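Local coordinates for protein LAO/AO transport system kinase (Escherichia coli, PDB 2P67) that belongs to the MeaB family of P-loop NTPases, built round a parallel beta-sheet flanked by helices, at residues 74-79 with 250-255. Residues are numbered along the deposited sequence; the frame is centred on the assembly and turned at random.
Sequences EAFGML and EIWHAI
F76 and W252 both carry CG anti to the backbone N (chi1 -178° for F76), and these torsions send the phenyl ring and the indole out from their helices until the two side chains cross at about a right angle. L79 has the same first torsion, one turn after F76. In this P-loop NTPase fold, helix 69-82, whose first residues complete the probable Walker A P-loop, and helix 248-264 meet at a steep angle over the same strand of the central parallel sheet. The short segments 74-79 and 250-255 run 10.9 Å apart at closest approach and cross at -66°, and F76 and W252 are the residues whose CA atoms lie nearest across them.

The meeting is wholly apolar, and no hydrogen bond spans it. The far corner of the phenyl ring reaches the benzo part of the indole, where F76 CZ lies 3.8 Å from W252 CE3. The planes of the phenyl ring and the six-membered ring of the indole are inclined at 70° with centroids 6.0 Å apart, an oblique pairing. L79 takes the pyrrole part instead, so F76 and L79 grip different portions of one indole. I255, one turn after W252, comes at F76 from the opposite direction and ends in its CD1 methyl close to the phenyl tip.

All four side chains are buried. Strand 57-63 closes the contact on the sheet side: L59 touches F76 and I255, while L57 touches W252 and I255. L85 also packs on W252, and I248, at the start of helix 248-264, touches L79. Two methyls make the tightest approaches, I255 CD1 at 3.6 Å from F76 CZ and L79 CD2 at 3.5 Å from W252 CD1.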
loop_
_atom_site.group_PDB
_atom_site.type_symbol
_atom_site.label_atom_id
_atom_site.label_comp_id
_atom_site.label_asym_id
_atom_site.label_seq_id
_atom_site.Cartn_x
_atom_site.Cartn_y
_atom_site.Cartn_z
ATOM N N GLU A 74 0.629 30.621 -7.157
ATOM C CA GLU A 74 0.369 31.924 -7.763
ATOM C C GLU A 74 1.182 32.094 -9.045
ATOM O O GLU A 74 0.634 32.423 -10.094
ATOM C CB GLU A 74 0.678 33.053 -6.771
ATOM C CG GLU A 74 0.379 34.439 -7.363
ATOM C CD GLU A 74 0.966 35.577 -6.542
ATOM O OE1 GLU A 74 2.088 35.429 -6.019
ATOM O OE2 GLU A 74 0.304 36.634 -6.438
ATOM N N ALA A 75 2.490 31.870 -8.959
ATOM C CA ALA A 75 3.354 31.972 -10.138
ATOM C C ALA A 75 2.945 30.998 -11.245
ATOM O O ALA A 75 2.854 31.373 -12.406
ATOM C CB ALA A 75 4.830 31.794 -9.744
ATOM N N PHE A 76 2.686 29.740 -10.874
ATOM C CA PHE A 76 2.324 28.712 -11.842
ATOM C C PHE A 76 0.982 29.053 -12.487
ATOM O O PHE A 76 0.843 28.984 -13.715
ATOM C CB PHE A 76 2.285 27.328 -11.154
ATOM C CG PHE A 76 1.959 26.178 -12.081
ATOM C CD1 PHE A 76 2.847 25.780 -13.085
ATOM C CD2 PHE A 76 0.764 25.470 -11.931
ATOM C CE1 PHE A 76 2.540 24.695 -13.930
ATOM C CE2 PHE A 76 0.445 24.389 -12.777
ATOM C CZ PHE A 76 1.325 24.006 -13.777
ATOM N N GLY A 77 0.012 29.424 -11.654
ATOM C CA GLY A 77 -1.336 29.792 -12.119
ATOM C C GLY A 77 -1.284 30.951 -13.109
ATOM O O GLY A 77 -1.896 30.891 -14.190
ATOM N N MET A 78 -0.526 31.986 -12.746
ATOM C CA MET A 78 -0.363 33.168 -13.613
ATOM C C MET A 78 0.318 32.822 -14.937
ATOM O O MET A 78 -0.055 33.349 -15.978
ATOM C CB MET A 78 0.331 34.325 -12.876
ATOM C CG MET A 78 -0.562 35.026 -11.823
ATOM S SD MET A 78 -2.214 35.524 -12.422
ATOM C CE MET A 78 -1.806 36.666 -13.737
ATOM N N LEU A 79 1.277 31.899 -14.911
ATOM C CA LEU A 79 1.870 31.400 -16.167
ATOM C C LEU A 79 0.828 30.777 -17.093
ATOM O O LEU A 79 0.813 31.047 -18.297
ATOM C CB LEU A 79 2.997 30.394 -15.881
ATOM C CG LEU A 79 3.749 29.749 -17.052
ATOM C CD1 LEU A 79 5.094 29.305 -16.564
ATOM C CD2 LEU A 79 3.025 28.582 -17.663
ATOM N N GLU A 250 9.723 25.986 -16.966
ATOM C CA GLU A 250 10.322 24.666 -17.132
ATOM C C GLU A 250 9.476 23.566 -16.474
ATOM O O GLU A 250 9.387 22.441 -16.984
ATOM C CB GLU A 250 11.743 24.680 -16.558
ATOM C CG GLU A 250 12.744 25.471 -17.445
ATOM C CD GLU A 250 12.642 27.014 -17.355
ATOM O OE1 GLU A 250 11.824 27.606 -16.593
ATOM O OE2 GLU A 250 13.427 27.663 -18.083
ATOM N N ILE A 251 8.845 23.911 -15.355
ATOM C CA ILE A 251 7.937 22.982 -14.663
ATOM C C ILE A 251 6.698 22.701 -15.525
ATOM O O ILE A 251 6.299 21.549 -15.701
ATOM C CB ILE A 251 7.604 23.483 -13.238
ATOM C CG1 ILE A 251 8.866 23.371 -12.345
ATOM C CG2 ILE A 251 6.382 22.725 -12.648
ATOM C CD1 ILE A 251 8.881 24.199 -11.148
ATOM N N TRP A 252 6.124 23.749 -16.114
ATOM C CA TRP A 252 4.981 23.587 -17.024
ATOM C C TRP A 252 5.381 22.731 -18.219
ATOM O O TRP A 252 4.660 21.837 -18.639
ATOM C CB TRP A 252 4.465 24.964 -17.464
ATOM C CG TRP A 252 3.351 24.949 -18.460
ATOM C CD1 TRP A 252 3.281 25.685 -19.626
ATOM C CD2 TRP A 252 2.139 24.187 -18.394
ATOM N NE1 TRP A 252 2.098 25.417 -20.287
ATOM C CE2 TRP A 252 1.374 24.512 -19.551
ATOM C CE3 TRP A 252 1.621 23.251 -17.481
ATOM C CZ2 TRP A 252 0.116 23.939 -19.808
ATOM C CZ3 TRP A 252 0.364 22.688 -17.739
ATOM C CH2 TRP A 252 -0.370 23.036 -18.890
ATOM N N HIS A 253 6.570 22.987 -18.746
ATOM C CA HIS A 253 7.076 22.201 -19.844
ATOM C C HIS A 253 7.264 20.720 -19.504
ATOM O O HIS A 253 7.006 19.863 -20.335
ATOM C CB HIS A 253 8.341 22.843 -20.389
ATOM C CG HIS A 253 8.060 24.132 -21.090
ATOM N ND1 HIS A 253 8.993 25.139 -21.225
ATOM C CD2 HIS A 253 6.920 24.591 -21.659
ATOM C CE1 HIS A 253 8.445 26.150 -21.882
ATOM N NE2 HIS A 253 7.186 25.844 -22.150
ATOM N N ALA A 254 7.684 20.441 -18.280
ATOM C CA ALA A 254 7.825 19.064 -17.828
ATOM C C ALA A 254 6.458 18.388 -17.718
ATOM O O ALA A 254 6.316 17.216 -18.054
ATOM C CB ALA A 254 8.566 19.001 -16.501
ATOM N N ILE A 255 5.463 19.126 -17.224
ATOM C CA ILE A 255 4.088 18.625 -17.165
ATOM C C ILE A 255 3.575 18.280 -18.560
ATOM O O ILE A 255 2.956 17.232 -18.750
ATOM C CB ILE A 255 3.130 19.609 -16.418
ATOM C CG1 ILE A 255 3.502 19.646 -14.927
ATOM C CG2 ILE A 255 1.640 19.170 -16.583
ATOM C CD1 ILE A 255 3.046 20.878 -14.131
#